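Local coordinates for ankyrin repeat domain-containing protein EMB506, chloroplastic (PDB 6JD6) that takes part in the first differentiation of the proplastid during embryo development, is needed for correct leaf margins, and has molecular condensate scaffold activity, at residues 129-133 and 134-138; 144-148 and 149-153; 159-162 and 163-167; 246-249 and 250-254. One frame throughout, in Å; residues are numbered along the deposited sequence.

How the contacts relate
Every contact in this set is local, made within one continuous stretch, so none nests in or crosses another; they follow in series along the ankyrin array. Contact 1 ends helix 125-133 in the first ankyrin repeat and turns the chain into the loop that leads to helix 148-154. Contact 2 opens that helix in the second repeat, and contact 3 runs along its successor, helix 158-166. Contact 3 ties the three together: Asp-129 of contact 1 reaches His-163, while Ile-161, Leu-164 and Leu-165 pack on residues 149-153. Contact 4 opens helix 247-252 of the fifth repeat, its centre about 43 Å from that of contact 1, across the chain's centre.

Contact 1 of 4, residues 129-133 and 134-138; sequences DNLIE and NGLDI
Leu-136 and Gly-135 fold back on the last turn of helix 125-133 in a Schellman motif, which is the tight part of this turn. Leu-136 N gives a fairly straight bond to Leu-131 O (3.2 Å, 157° at the hydrogen), and Gly-135 N reaches Ile-132 O at 3.0 Å from above the carbonyl plane. Gly-135 holds the positive phi (114°) of the C' position, where a CB would jam against the preceding carbonyl oxygen. Within the turn, Ile-132 CA makes a C-H...O contact with Leu-136 O at 3.4 Å. The end of the Ile-132 chain, CD1, slants across Ile-138 and meets its CG1 at 3.7 Å; Ile-138 CG1 stands anti to the backbone N (chi1 -171°), which carries it to that methyl.

The solvent side is looser. The exposed Asn-134, first to leave helical angles, directs both N and ND2 to Asn-130 O, each bond weak and bent, with ND2 at 2.9 Å.

Further in, Leu-131 touches Pro-103 and Leu-105, in the loop before helix 115-121, and Leu-119 of that helix. Leu-136 rests on Leu-116 of the same helix, and Ile-138 touches Ala-169 in the loop after helix 158-166.

Contact 2 of 4, residues 144-148 and 149-153; sequences DNQTA and LHKAI. With SO4 (sulfate ion), chain K.
Thr-147 N points at His-150 ND1 in a nearly linear hydrogen bond (3.0 Å, 174° at the hydrogen) that meets the imidazole at its edge, in the ring plane. The reciprocal bond of the capping box, His-150 N to Thr-147 OG1, is weak at 3.5 Å; OG1, set between the backbone N and the carbonyl carbon (chi1 68°), also takes a weak capping bond from Leu-149 N at 3.2 Å. Because ND1 accepts, the ring hydrogen probably sits on NE2, which bonds to Leu-173 O; a bond at each nitrogen fixes the ring's rotation. A phenylalanine in place of His-150 would probably leave Thr-147 N and Leu-173 O without their mates and the helix start less firmly held.

Outward from the box, Lys-151 N closes the first turn on Thr-147 O at 3.2 Å. Gln-146 packs its CB on His-150 CB at 3.9 Å, its amide turned only 11° from the ring plane. Gln-146 NE2 bonds to Asp-175 and, weakly, to O2 of a sulfate probably left from crystallisation (2.8 Å). Gln-146 OE1 comes to 3.6 Å from Lys-151 CE where the two chains cross at about a right angle; Lys-151 NZ bonds to Gln-117.

Thr-Ala-Leu-His is a variant of the TPLH motif that opens the first helix of ankyrin repeats. His-150 and Ile-153 pack on helix 181-187, whereas Leu-149 and Ala-152 face helix 158-166.

Contact 3 of 4, residues 159-162 and 163-167; sequences AVIS and HLLRK. With SO4 (sulfate ion), chain I.
His-163 hangs its backbone N on Ala-159 O, while its ring swings out from the helix, CG anti to the backbone N (chi1 175°). There His-163 ND1 donates to O4 of a sulfate (2.9 Å, 166° at the hydrogen), and NE2 is held by Asp-129 of helix 125-133; with both ring nitrogens bonded, the imidazole cannot easily turn.

Leu-164 continues the ladder, its N bonded to Val-160 O, and lies alongside Val-160, with Leu-164 CD1 4.1 Å from Val-160 CG1. Leu-165 repeats the pattern one step on: N bonds to Ile-161 O, and Leu-165 CD1 runs beside Ile-161 CG2, also at 4.1 Å.

Arg-166 bends back at chi3 (-59°), which puts one face of the guanidinium against Ser-162 O, 3.3 Å from its plane and offset toward the rim. Arg-166 NH1 makes a weak bond to Ser-162 OG at 3.3 Å. Arg-166 NE meets sulfate O2 at the edge, near the guanidinium plane, and NH2 also donates to O4, so His-163 and Arg-166 share the anion, probably a guest from crystallisation. A water spans Ala-159 O, Ser-162 OG and Arg-166 NH2, the last at 2.6 Å.

This is the second helix of an ankyrin repeat in its helix-turn-helix stack: Val-160, Ile-161, Leu-164 and Leu-165 pack among helices 125-133, 148-154 and 191-199, while His-163 and Arg-166 hold the sulfate.

Contact 4 of 4, residues 246-249 and 250-254; sequences LALD and LALCF
Leu-248 and Leu-252 touch one turn apart in a local, largely buried contact along the short helix 247-252 of the fifth ankyrin repeat, near the C-terminal end of the array. Leu-252 CD1 slants over Leu-248 and meets its CG at 3.9 Å. Leu-248 CG stands anti to the backbone N (chi1 177°), which carries its end forward to this neighbour.

The backbone bonds run i to i+4: Ala-251 N to Ala-247 O and Leu-252 N to Leu-248 O are each 3.0 Å, and Cys-253 N extends the series to Asp-249 O with a more bent bond (132° at the hydrogen).

At the helix start, Asp-249 OD2 accepts from the backbone N of Leu-246, the N-cap residue, at 2.8 Å on the anti side, tilted 29° out of the carboxylate plane. In the helix-loop-helix stack of ankyrin repeats this is the first helix, backed by its partner 260-269, where Leu-252 meets Val-264. An alanine at Leu-252 is likely to open a gap between Leu-248 and Val-264. Leu-250 packs against Val-219 of helix 214-220. The chain of another protein also lies close: Leu-248 and Leu-252 pack on its acidic side chains, and Cys-253 makes backbone hydrogen bonds with it.

Contact 1 of 4, residues 129-133 and 134-138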
loop_
_atom_site.group_PDB
_atom_site.type_symbol
_atom_site.label_atom_id
_atom_site.label_comp_id
_atom_site.label_asym_id
_atom_site.label_seq_id
_atom_site.Cartn_x
_atom_site.Cartn_y
_atom_site.Cartn_z
ATOM N N ASP A 129 15.201 7.659 -7.936
ATOM C CA ASP A 129 16.549 7.474 -8.469
ATOM C C ASP A 129 17.538 8.475 -7.878
ATOM O O ASP A 129 18.665 8.111 -7.551
ATOM C CB ASP A 129 16.559 7.559 -10.001
ATOM C CG ASP A 129 15.968 6.319 -10.661
ATOM O OD1 ASP A 129 15.740 5.316 -9.954
ATOM O OD2 ASP A 129 15.739 6.342 -11.890
ATOM N N ASN A 130 17.112 9.729 -7.735
ATOM C CA ASN A 130 17.963 10.758 -7.138
ATOM C C ASN A 130 18.368 10.415 -5.706
ATOM O O ASN A 130 19.520 10.601 -5.315
ATOM C CB ASN A 130 17.279 12.127 -7.176
ATOM C CG ASN A 130 17.058 12.631 -8.588
ATOM O OD1 ASN A 130 17.614 12.094 -9.548
ATOM N ND2 ASN A 130 16.248 13.675 -8.724
ATOM N N LEU A 131 17.414 9.918 -4.927
ATOM C CA LEU A 131 17.688 9.499 -3.556
ATOM C C LEU A 131 18.680 8.347 -3.525
ATOM O O LEU A 131 19.644 8.364 -2.760
ATOM C CB LEU A 131 16.398 9.076 -2.856
ATOM C CG LEU A 131 15.583 10.175 -2.183
ATOM C CD1 LEU A 131 14.296 9.593 -1.639
ATOM C CD2 LEU A 131 16.393 10.817 -1.067
ATOM N N ILE A 132 18.427 7.344 -4.360
ATOM C CA ILE A 132 19.266 6.153 -4.421
ATOM C C ILE A 132 20.677 6.487 -4.906
ATOM O O ILE A 132 21.664 6.054 -4.310
ATOM C CB ILE A 132 18.629 5.076 -5.324
ATOM C CG1 ILE A 132 17.305 4.600 -4.717
ATOM C CG2 ILE A 132 19.581 3.900 -5.524
ATOM C CD1 ILE A 132 16.492 3.712 -5.630
ATOM N N GLU A 133 20.767 7.269 -5.978
ATOM C CA GLU A 133 22.063 7.659 -6.535
ATOM C C GLU A 133 22.876 8.543 -5.589
ATOM O O GLU A 133 24.097 8.613 -5.696
ATOM C CB GLU A 133 21.885 8.341 -7.894
ATOM C CG GLU A 133 21.396 7.400 -8.985
ATOM C CD GLU A 133 20.832 8.135 -10.183
ATOM O OE1 GLU A 133 20.950 9.378 -10.230
ATOM O OE2 GLU A 133 20.264 7.469 -11.076
ATOM N N ASN A 134 22.196 9.212 -4.663
ATOM C CA ASN A 134 22.876 10.013 -3.649
ATOM C C ASN A 134 23.263 9.214 -2.404
ATOM O O ASN A 134 23.679 9.787 -1.400
ATOM C CB ASN A 134 22.037 11.233 -3.258
ATOM C CG ASN A 134 22.203 12.387 -4.226
ATOM O OD1 ASN A 134 23.323 12.778 -4.560
ATOM N ND2 ASN A 134 21.087 12.935 -4.691
ATOM N N GLY A 135 23.113 7.895 -2.468
ATOM C CA GLY A 135 23.638 7.034 -1.422
ATOM C C GLY A 135 22.646 6.270 -0.563
ATOM O O GLY A 135 23.053 5.458 0.266
ATOM N N LEU A 136 21.353 6.521 -0.738
ATOM C CA LEU A 136 20.347 5.771 0.008
ATOM C C LEU A 136 20.207 4.358 -0.560
ATOM O O LEU A 136 19.991 4.180 -1.759
ATOM C CB LEU A 136 18.992 6.484 -0.013
ATOM C CG LEU A 136 17.865 5.740 0.711
ATOM C CD1 LEU A 136 18.175 5.597 2.198
ATOM C CD2 LEU A 136 16.516 6.424 0.496
ATOM N N ASP A 137 20.344 3.359 0.304
ATOM C CA ASP A 137 20.236 1.965 -0.110
ATOM C C ASP A 137 18.845 1.700 -0.679
ATOM O O ASP A 137 17.838 2.037 -0.061
ATOM C CB ASP A 137 20.530 1.045 1.079
ATOM C CG ASP A 137 20.415 -0.433 0.732
ATOM O OD1 ASP A 137 20.290 -0.776 -0.460
ATOM O OD2 ASP A 137 20.463 -1.261 1.666
ATOM N N ILE A 138 18.793 1.107 -1.867
ATOM C CA ILE A 138 17.516 0.791 -2.500
ATOM C C ILE A 138 16.700 -0.171 -1.626
ATOM O O ILE A 138 15.471 -0.140 -1.633
ATOM C CB ILE A 138 17.718 0.220 -3.929
ATOM C CG1 ILE A 138 16.384 0.101 -4.669
ATOM C CG2 ILE A 138 18.461 -1.118 -3.890
ATOM C CD1 ILE A 138 16.541 -0.207 -6.152
#

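Contact 2 of 4, residues 144-148 and 149-153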
loop_
_atom_site.group_PDB
_atom_site.type_symbol
_atom_site.label_atom_id
_atom_site.label_comp_id
_atom_site.label_asym_id
_atom_site.label_seq_id
_atom_site.Cartn_x
_atom_site.Cartn_y
_atom_site.Cartn_z
ATOM N N ASP A 144 8.952 -1.803 9.972
ATOM C CA ASP A 144 8.372 -3.125 9.754
ATOM C C ASP A 144 9.227 -3.951 8.800
ATOM O O ASP A 144 8.740 -4.902 8.181
ATOM C CB ASP A 144 6.952 -2.996 9.197
ATOM C CG ASP A 144 5.985 -2.406 10.206
ATOM O OD1 ASP A 144 6.157 -2.669 11.418
ATOM O OD2 ASP A 144 5.057 -1.679 9.791
ATOM N N ASN A 145 10.498 -3.571 8.686
ATOM C CA ASN A 145 11.454 -4.229 7.798
ATOM C C ASN A 145 10.987 -4.315 6.344
ATOM O O ASN A 145 11.335 -5.251 5.624
ATOM C CB ASN A 145 11.824 -5.615 8.331
ATOM C CG ASN A 145 12.307 -5.576 9.767
ATOM O OD1 ASN A 145 11.946 -6.425 10.579
ATOM N ND2 ASN A 145 13.121 -4.581 10.090
ATOM N N GLN A 146 10.192 -3.337 5.921
ATOM C CA GLN A 146 9.735 -3.271 4.537
ATOM C C GLN A 146 10.592 -2.312 3.724
ATOM O O GLN A 146 10.994 -1.254 4.212
ATOM C CB GLN A 146 8.272 -2.828 4.464
ATOM C CG GLN A 146 7.279 -3.837 5.027
ATOM C CD GLN A 146 5.835 -3.430 4.780
ATOM O OE1 GLN A 146 5.527 -2.246 4.642
ATOM N NE2 GLN A 146 4.946 -4.412 4.717
ATOM N N THR A 147 10.862 -2.684 2.478
ATOM C CA THR A 147 11.589 -1.813 1.569
ATOM C C THR A 147 10.594 -1.096 0.670
ATOM O O THR A 147 9.388 -1.341 0.741
ATOM C CB THR A 147 12.557 -2.609 0.677
ATOM O OG1 THR A 147 11.806 -3.423 -0.231
ATOM C CG2 THR A 147 13.460 -3.497 1.524
ATOM N N ALA A 148 11.106 -0.213 -0.178
ATOM C CA ALA A 148 10.279 0.477 -1.156
ATOM C C ALA A 148 9.585 -0.512 -2.092
ATOM O O ALA A 148 8.469 -0.262 -2.547
ATOM C CB ALA A 148 11.115 1.460 -1.952
ATOM N N LEU A 149 10.252 -1.628 -2.385
ATOM C CA LEU A 149 9.665 -2.660 -3.239
ATOM C C LEU A 149 8.409 -3.261 -2.601
ATOM O O LEU A 149 7.377 -3.379 -3.259
ATOM C CB LEU A 149 10.683 -3.763 -3.555
ATOM C CG LEU A 149 10.184 -4.906 -4.442
ATOM C CD1 LEU A 149 9.763 -4.381 -5.813
ATOM C CD2 LEU A 149 11.242 -6.002 -4.588
ATOM N N HIS A 150 8.507 -3.646 -1.330
ATOM C CA HIS A 150 7.352 -4.152 -0.587
ATOM C C HIS A 150 6.177 -3.185 -0.706
ATOM O O HIS A 150 5.063 -3.584 -1.039
ATOM C CB HIS A 150 7.679 -4.309 0.899
ATOM C CG HIS A 150 8.508 -5.513 1.228
ATOM N ND1 HIS A 150 9.806 -5.419 1.680
ATOM C CD2 HIS A 150 8.210 -6.835 1.214
ATOM C CE1 HIS A 150 10.279 -6.631 1.913
ATOM N NE2 HIS A 150 9.330 -7.509 1.639
ATOM N N LYS A 151 6.442 -1.911 -0.432
ATOM C CA LYS A 151 5.393 -0.896 -0.426
ATOM C C LYS A 151 4.809 -0.648 -1.803
ATOM O O LYS A 151 3.594 -0.491 -1.949
ATOM C CB LYS A 151 5.909 0.417 0.156
ATOM C CG LYS A 151 5.472 0.633 1.571
ATOM C CD LYS A 151 3.959 0.633 1.680
ATOM C CE LYS A 151 3.549 0.407 3.117
ATOM N NZ LYS A 151 4.223 1.388 4.003
ATOM N N ALA A 152 5.678 -0.606 -2.805
ATOM C CA ALA A 152 5.247 -0.402 -4.181
ATOM C C ALA A 152 4.309 -1.519 -4.626
ATOM O O ALA A 152 3.389 -1.299 -5.418
ATOM C CB ALA A 152 6.455 -0.328 -5.105
ATOM N N ILE A 153 4.554 -2.722 -4.116
ATOM C CA ILE A 153 3.723 -3.873 -4.448
ATOM C C ILE A 153 2.400 -3.808 -3.692
ATOM O O ILE A 153 1.340 -4.032 -4.267
ATOM C CB ILE A 153 4.463 -5.191 -4.160
ATOM C CG1 ILE A 153 5.636 -5.342 -5.134
ATOM C CG2 ILE A 153 3.528 -6.370 -4.285
ATOM C CD1 ILE A 153 6.515 -6.530 -4.853
HETATM S S SO4 K . 0.939 -4.352 5.993
HETATM O O1 SO4 K . 0.294 -5.445 5.269
HETATM O O2 SO4 K . 2.388 -4.516 5.943
HETATM O O3 SO4 K . 0.584 -3.078 5.372
HETATM O O4 SO4 K . 0.495 -4.363 7.385
#

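Contact 3 of 4, residues 159-162 and 163-167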
loop_
_atom_site.group_PDB
_atom_site.type_symbol
_atom_site.label_atom_id
_atom_site.label_comp_id
_atom_site.label_asym_id
_atom_site.label_seq_id
_atom_site.Cartn_x
_atom_site.Cartn_y
_atom_site.Cartn_z
ATOM N N ALA A 159 4.525 -0.102 -12.598
ATOM C CA ALA A 159 5.626 0.517 -13.337
ATOM C C ALA A 159 6.799 0.849 -12.412
ATOM O O ALA A 159 7.961 0.766 -12.810
ATOM C CB ALA A 159 5.152 1.764 -14.065
ATOM N N VAL A 160 6.483 1.234 -11.180
ATOM C CA VAL A 160 7.498 1.498 -10.166
ATOM C C VAL A 160 8.146 0.184 -9.723
ATOM O O VAL A 160 9.366 0.102 -9.563
ATOM C CB VAL A 160 6.888 2.226 -8.949
ATOM C CG1 VAL A 160 7.884 2.301 -7.804
ATOM C CG2 VAL A 160 6.425 3.624 -9.350
ATOM N N ILE A 161 7.317 -0.842 -9.541
ATOM C CA ILE A 161 7.794 -2.175 -9.186
ATOM C C ILE A 161 8.853 -2.680 -10.164
ATOM O O ILE A 161 9.953 -3.054 -9.757
ATOM C CB ILE A 161 6.630 -3.181 -9.126
ATOM C CG1 ILE A 161 5.715 -2.849 -7.946
ATOM C CG2 ILE A 161 7.160 -4.611 -9.025
ATOM C CD1 ILE A 161 4.315 -3.427 -8.067
ATOM N N SER A 162 8.529 -2.670 -11.452
ATOM C CA SER A 162 9.451 -3.174 -12.463
ATOM C C SER A 162 10.719 -2.322 -12.555
ATOM O O SER A 162 11.798 -2.841 -12.836
ATOM C CB SER A 162 8.766 -3.267 -13.827
ATOM O OG SER A 162 8.420 -1.985 -14.313
ATOM N N HIS A 163 10.583 -1.020 -12.316
ATOM C CA HIS A 163 11.738 -0.126 -12.303
ATOM C C HIS A 163 12.705 -0.503 -11.186
ATOM O O HIS A 163 13.908 -0.615 -11.411
ATOM C CB HIS A 163 11.301 1.334 -12.131
ATOM C CG HIS A 163 12.446 2.290 -11.998
ATOM N ND1 HIS A 163 13.108 2.815 -13.086
ATOM C CD2 HIS A 163 13.059 2.801 -10.904
ATOM C CE1 HIS A 163 14.074 3.614 -12.670
ATOM N NE2 HIS A 163 14.067 3.623 -11.349
ATOM N N LEU A 164 12.168 -0.690 -9.983
ATOM C CA LEU A 164 12.962 -1.077 -8.819
ATOM C C LEU A 164 13.699 -2.394 -9.039
ATOM O O LEU A 164 14.875 -2.517 -8.702
ATOM C CB LEU A 164 12.073 -1.186 -7.578
ATOM C CG LEU A 164 11.591 0.128 -6.960
ATOM C CD1 LEU A 164 10.559 -0.137 -5.871
ATOM C CD2 LEU A 164 12.770 0.905 -6.403
ATOM N N LEU A 165 13.002 -3.375 -9.607
ATOM C CA LEU A 165 13.602 -4.678 -9.889
ATOM C C LEU A 165 14.735 -4.563 -10.897
ATOM O O LEU A 165 15.771 -5.209 -10.750
ATOM C CB LEU A 165 12.546 -5.669 -10.384
ATOM C CG LEU A 165 11.539 -6.125 -9.324
ATOM C CD1 LEU A 165 10.423 -6.955 -9.939
ATOM C CD2 LEU A 165 12.243 -6.909 -8.232
ATOM N N ARG A 166 14.541 -3.738 -11.923
ATOM C CA ARG A 166 15.586 -3.531 -12.921
ATOM C C ARG A 166 16.791 -2.837 -12.298
ATOM O O ARG A 166 17.925 -3.062 -12.712
ATOM C CB ARG A 166 15.066 -2.735 -14.121
ATOM C CG ARG A 166 14.190 -3.545 -15.067
ATOM C CD ARG A 166 13.910 -2.787 -16.361
ATOM N NE ARG A 166 13.233 -1.516 -16.118
ATOM C CZ ARG A 166 11.916 -1.383 -15.995
ATOM N NH1 ARG A 166 11.129 -2.444 -16.092
ATOM N NH2 ARG A 166 11.384 -0.189 -15.775
ATOM N N LYS A 167 16.540 -2.004 -11.291
ATOM C CA LYS A 167 17.618 -1.314 -10.586
ATOM C C LYS A 167 18.308 -2.167 -9.514
ATOM O O LYS A 167 19.257 -1.714 -8.872
ATOM C CB LYS A 167 17.125 0.004 -9.983
ATOM C CG LYS A 167 17.432 1.201 -10.858
ATOM C CD LYS A 167 17.443 2.493 -10.063
ATOM C CE LYS A 167 18.231 3.560 -10.807
ATOM N NZ LYS A 167 17.825 3.630 -12.241
HETATM S S SO4 I . 14.104 2.396 -16.398
HETATM O O1 SO4 I . 14.141 2.121 -17.832
HETATM O O2 SO4 I . 14.631 1.246 -15.667
HETATM O O3 SO4 I . 14.922 3.572 -16.113
HETATM O O4 SO4 I . 12.727 2.647 -15.984
HETATM O O HOH W 1 8.927 0.699 -15.350
#

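Contact 4 of 4, residues 246-249 and 250-254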
loop_
_atom_site.group_PDB
_atom_site.type_symbol
_atom_site.label_atom_id
_atom_site.label_comp_id
_atom_site.label_asym_id
_atom_site.label_seq_id
_atom_site.Cartn_x
_atom_site.Cartn_y
_atom_site.Cartn_z
ATOM N N LEU A 246 -4.146 -26.571 4.780
ATOM C CA LEU A 246 -3.725 -26.664 3.386
ATOM C C LEU A 246 -4.425 -25.577 2.591
ATOM O O LEU A 246 -5.461 -25.073 3.015
ATOM C CB LEU A 246 -4.118 -28.018 2.801
ATOM C CG LEU A 246 -3.362 -29.260 3.269
ATOM C CD1 LEU A 246 -4.062 -30.523 2.770
ATOM C CD2 LEU A 246 -1.926 -29.212 2.778
ATOM N N ALA A 247 -3.871 -25.222 1.435
ATOM C CA ALA A 247 -4.576 -24.337 0.509
ATOM C C ALA A 247 -5.937 -24.942 0.165
ATOM O O ALA A 247 -6.920 -24.227 -0.014
ATOM C CB ALA A 247 -3.752 -24.110 -0.754
ATOM N N LEU A 248 -5.984 -26.271 0.098
ATOM C CA LEU A 248 -7.232 -26.997 -0.115
ATOM C C LEU A 248 -8.299 -26.614 0.910
ATOM O O LEU A 248 -9.463 -26.443 0.562
ATOM C CB LEU A 248 -6.985 -28.503 -0.067
ATOM C CG LEU A 248 -8.223 -29.389 -0.215
ATOM C CD1 LEU A 248 -8.888 -29.158 -1.568
ATOM C CD2 LEU A 248 -7.862 -30.859 -0.035
ATOM N N ASP A 249 -7.896 -26.489 2.174
ATOM C CA ASP A 249 -8.820 -26.077 3.230
ATOM C C ASP A 249 -9.375 -24.676 2.976
ATOM O O ASP A 249 -10.559 -24.419 3.198
ATOM C CB ASP A 249 -8.137 -26.142 4.597
ATOM C CG ASP A 249 -7.735 -27.553 4.974
ATOM O OD1 ASP A 249 -8.560 -28.472 4.779
ATOM O OD2 ASP A 249 -6.594 -27.749 5.446
ATOM N N LEU A 250 -8.517 -23.775 2.503
ATOM C CA LEU A 250 -8.941 -22.409 2.202
ATOM C C LEU A 250 -9.902 -22.378 1.019
ATOM O O LEU A 250 -10.785 -21.524 0.947
ATOM C CB LEU A 250 -7.736 -21.509 1.915
ATOM C CG LEU A 250 -6.761 -21.279 3.072
ATOM C CD1 LEU A 250 -5.777 -20.179 2.734
ATOM C CD2 LEU A 250 -7.507 -20.945 4.335
ATOM N N ALA A 251 -9.722 -23.308 0.087
ATOM C CA ALA A 251 -10.606 -23.398 -1.067
ATOM C C ALA A 251 -11.990 -23.872 -0.642
ATOM O O ALA A 251 -13.003 -23.331 -1.080
ATOM C CB ALA A 251 -10.022 -24.336 -2.121
ATOM N N LEU A 252 -12.019 -24.880 0.225
ATOM C CA LEU A 252 -13.263 -25.522 0.645
ATOM C C LEU A 252 -14.088 -24.694 1.628
ATOM O O LEU A 252 -15.315 -24.783 1.643
ATOM C CB LEU A 252 -12.954 -26.870 1.304
ATOM C CG LEU A 252 -12.367 -27.999 0.458
ATOM C CD1 LEU A 252 -11.734 -29.045 1.367
ATOM C CD2 LEU A 252 -13.451 -28.632 -0.399
ATOM N N CYS A 253 -13.416 -23.905 2.459
ATOM C CA CYS A 253 -14.056 -23.331 3.642
ATOM C C CYS A 253 -15.101 -22.245 3.364
ATOM O O CYS A 253 -15.964 -21.989 4.199
ATOM C CB CYS A 253 -13.002 -22.813 4.628
ATOM S SG CYS A 253 -12.234 -21.255 4.162
ATOM N N PHE A 254 -15.025 -21.609 2.201
ATOM C CA PHE A 254 -15.990 -20.571 1.849
ATOM C C PHE A 254 -17.341 -21.155 1.443
ATOM O O PHE A 254 -18.339 -20.442 1.400
ATOM C CB PHE A 254 -15.451 -19.689 0.721
ATOM C CG PHE A 254 -14.402 -18.708 1.162
ATOM C CD1 PHE A 254 -14.726 -17.377 1.377
ATOM C CD2 PHE A 254 -13.091 -19.114 1.359
ATOM C CE1 PHE A 254 -13.758 -16.463 1.776
ATOM C CE2 PHE A 254 -12.118 -18.206 1.757
ATOM C CZ PHE A 254 -12.454 -16.877 1.966
#